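Local atomic coordinates of beta-agarase D (Zobellia galactanivorans, PDB entry 4ASM), a protein that hydrolyses the beta-1,4-galactosidic linkages of agarose at random with retention of anomeric configuration, through the family GH16 catalytic domain that makes up this chain. Residues Y8-V13 and V353-V358. Sequence-based numbering, arbitrary orientation.
With CA (calcium ion), chain B.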
loop_
_atom_site.group_PDB
_atom_site.type_symbol
_atom_site.label_atom_id
_atom_site.label_comp_id
_atom_site.label_asym_id
_atom_site.label_seq_id
_atom_site.Cartn_x
_atom_site.Cartn_y
_atom_site.Cartn_z
ATOM N N TYR A 8 -4.156 -24.387 4.799
ATOM C CA TYR A 8 -3.759 -22.990 4.995
ATOM C C TYR A 8 -4.884 -22.234 5.664
ATOM O O TYR A 8 -6.053 -22.610 5.517
ATOM C CB TYR A 8 -3.485 -22.317 3.660
ATOM C CG TYR A 8 -2.427 -22.974 2.814
ATOM C CD1 TYR A 8 -1.083 -22.760 3.068
ATOM C CD2 TYR A 8 -2.779 -23.792 1.744
ATOM C CE1 TYR A 8 -0.111 -23.351 2.281
ATOM C CE2 TYR A 8 -1.810 -24.393 0.949
ATOM C CZ TYR A 8 -0.482 -24.156 1.227
ATOM O OH TYR A 8 0.489 -24.762 0.457
ATOM N N ASP A 9 -4.532 -21.147 6.354
ATOM C CA ASP A 9 -5.525 -20.315 7.046
ATOM C C ASP A 9 -6.653 -19.831 6.149
ATOM O O ASP A 9 -7.775 -19.601 6.638
ATOM C CB ASP A 9 -4.860 -19.082 7.667
ATOM C CG ASP A 9 -4.017 -19.406 8.885
ATOM O OD1 ASP A 9 -4.127 -20.525 9.443
ATOM O OD2 ASP A 9 -3.255 -18.518 9.322
ATOM N N TRP A 10 -6.350 -19.648 4.866
ATOM C CA TRP A 10 -7.282 -19.066 3.906
ATOM C C TRP A 10 -8.086 -20.123 3.169
ATOM O O TRP A 10 -8.818 -19.810 2.233
ATOM C CB TRP A 10 -6.538 -18.211 2.865
ATOM C CG TRP A 10 -5.428 -18.956 2.170
ATOM C CD1 TRP A 10 -5.555 -19.932 1.211
ATOM C CD2 TRP A 10 -4.023 -18.803 2.405
ATOM N NE1 TRP A 10 -4.314 -20.373 0.823
ATOM C CE2 TRP A 10 -3.357 -19.711 1.548
ATOM C CE3 TRP A 10 -3.257 -17.965 3.239
ATOM C CZ2 TRP A 10 -1.962 -19.802 1.495
ATOM C CZ3 TRP A 10 -1.862 -18.083 3.198
ATOM C CH2 TRP A 10 -1.239 -18.997 2.339
ATOM N N ASP A 11 -7.936 -21.396 3.544
ATOM C CA ASP A 11 -8.572 -22.449 2.760
ATOM C C ASP A 11 -10.081 -22.233 2.581
ATOM O O ASP A 11 -10.610 -22.501 1.511
ATOM C CB ASP A 11 -8.315 -23.816 3.381
ATOM C CG ASP A 11 -6.943 -24.374 3.040
ATOM O OD1 ASP A 11 -6.255 -23.843 2.143
ATOM O OD2 ASP A 11 -6.560 -25.365 3.689
ATOM N N ASN A 12 -10.737 -21.740 3.630
ATOM C CA ASN A 12 -12.198 -21.562 3.631
ATOM C C ASN A 12 -12.674 -20.228 3.050
ATOM O O ASN A 12 -13.875 -19.935 3.041
ATOM C CB ASN A 12 -12.756 -21.726 5.057
ATOM C CG ASN A 12 -12.396 -23.073 5.684
ATOM O OD1 ASN A 12 -12.225 -24.079 4.985
ATOM N ND2 ASN A 12 -12.281 -23.086 7.012
ATOM N N VAL A 13 -11.731 -19.424 2.564
ATOM C CA VAL A 13 -12.030 -18.047 2.180
ATOM C C VAL A 13 -12.083 -17.907 0.672
ATOM O O VAL A 13 -11.077 -18.096 -0.011
ATOM C CB VAL A 13 -10.948 -17.092 2.725
ATOM C CG1 VAL A 13 -11.318 -15.635 2.420
ATOM C CG2 VAL A 13 -10.711 -17.299 4.229
ATOM N N VAL A 353 -0.438 -9.305 10.639
ATOM C CA VAL A 353 -0.918 -9.931 9.414
ATOM C C VAL A 353 -1.081 -11.436 9.662
ATOM O O VAL A 353 -0.121 -12.174 9.894
ATOM C CB VAL A 353 -0.001 -9.667 8.195
ATOM C CG1 VAL A 353 -0.591 -10.290 6.930
ATOM C CG2 VAL A 353 0.238 -8.140 7.997
ATOM N N ASP A 354 -2.327 -11.877 9.626
ATOM C CA ASP A 354 -2.647 -13.283 9.831
ATOM C C ASP A 354 -2.130 -14.133 8.677
ATOM O O ASP A 354 -1.584 -15.227 8.888
ATOM C CB ASP A 354 -4.165 -13.386 9.973
ATOM C CG ASP A 354 -4.664 -14.789 10.322
ATOM O OD1 ASP A 354 -3.863 -15.681 10.704
ATOM O OD2 ASP A 354 -5.886 -14.986 10.220
ATOM N N TRP A 355 -2.299 -13.627 7.459
ATOM C CA TRP A 355 -1.854 -14.335 6.271
ATOM C C TRP A 355 -1.817 -13.418 5.067
ATOM O O TRP A 355 -2.498 -12.395 5.027
ATOM C CB TRP A 355 -2.729 -15.555 5.979
ATOM C CG TRP A 355 -4.233 -15.378 5.913
ATOM C CD1 TRP A 355 -5.121 -15.777 6.873
ATOM C CD2 TRP A 355 -5.036 -14.885 4.810
ATOM N NE1 TRP A 355 -6.411 -15.536 6.461
ATOM C CE2 TRP A 355 -6.390 -14.988 5.207
ATOM C CE3 TRP A 355 -4.742 -14.331 3.552
ATOM C CZ2 TRP A 355 -7.453 -14.580 4.384
ATOM C CZ3 TRP A 355 -5.802 -13.922 2.732
ATOM C CH2 TRP A 355 -7.147 -14.062 3.153
ATOM N N ILE A 356 -1.000 -13.798 4.092
ATOM C CA ILE A 356 -0.988 -13.180 2.783
ATOM C C ILE A 356 -0.909 -14.293 1.744
ATOM O O ILE A 356 -0.052 -15.186 1.832
ATOM C CB ILE A 356 0.153 -12.124 2.651
ATOM C CG1 ILE A 356 0.060 -11.362 1.319
ATOM C CG2 ILE A 356 1.533 -12.763 2.888
ATOM C CD1 ILE A 356 0.980 -10.164 1.268
ATOM N N ARG A 357 -1.820 -14.247 0.780
ATOM C CA ARG A 357 -1.884 -15.279 -0.246
ATOM C C ARG A 357 -1.745 -14.653 -1.626
ATOM O O ARG A 357 -2.179 -13.512 -1.859
ATOM C CB ARG A 357 -3.196 -16.075 -0.131
ATOM C CG ARG A 357 -4.466 -15.301 -0.408
ATOM C CD ARG A 357 -5.674 -16.182 -0.083
ATOM N NE ARG A 357 -6.941 -15.482 -0.241
ATOM C CZ ARG A 357 -8.115 -16.098 -0.321
ATOM N NH1 ARG A 357 -8.176 -17.435 -0.292
ATOM N NH2 ARG A 357 -9.223 -15.380 -0.401
ATOM N N VAL A 358 -1.152 -15.414 -2.539
ATOM C CA VAL A 358 -0.849 -14.940 -3.878
ATOM C C VAL A 358 -1.326 -16.013 -4.840
ATOM O O VAL A 358 -0.972 -17.188 -4.672
ATOM C CB VAL A 358 0.665 -14.724 -4.044
ATOM C CG1 VAL A 358 0.987 -14.283 -5.456
ATOM C CG2 VAL A 358 1.177 -13.705 -3.025
HETATM CA CA CA B . -1.948 -17.048 10.537
HETATM O O HOH W 1 -3.160 -17.772 12.510
#
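Asp9 and Asp354 meet through a calcium ion, which takes OD2 of Asp9 at 2.3 Å and, from Asp354, both OD1 and the backbone O; Asp354 OD2 forms a salt bridge with Arg138. Water and Asp34, Asn36 and Gly89 complete the site, so the metal pins the N-terminal loop to a strand of the GH16 beta-sandwich jelly roll. Beside it, Trp10 turns the edge of its indole toward the face of Trp355 in an offset edge-to-face pair, planes 69° apart, while its own CB sits over the Trp355 six-membered ring. Arg357 CB lies over one face of Trp10, Tyr8 CB over the other. With its chain extended from CG to NE, Arg357 runs on past the indole, and NH1 donates to Val13 O, which lies near the guanidinium plane, at 3.0 Å; Glu136 takes the charge in a salt bridge. An alanine in place of Trp10 would probably open a gap between Tyr8 and Arg357 and strip Trp355 of its aromatic partner. Two overlapping type I turns shape the loop, and Tyr8 N hydrogen-bonds to Asp11 OD2. Strand 350-362 pairs antiparallel with strand 133-140, interrupted by a classic beta bulge where Asp354 and Trp355 face Arg138, while strand 24-27 touches Trp10.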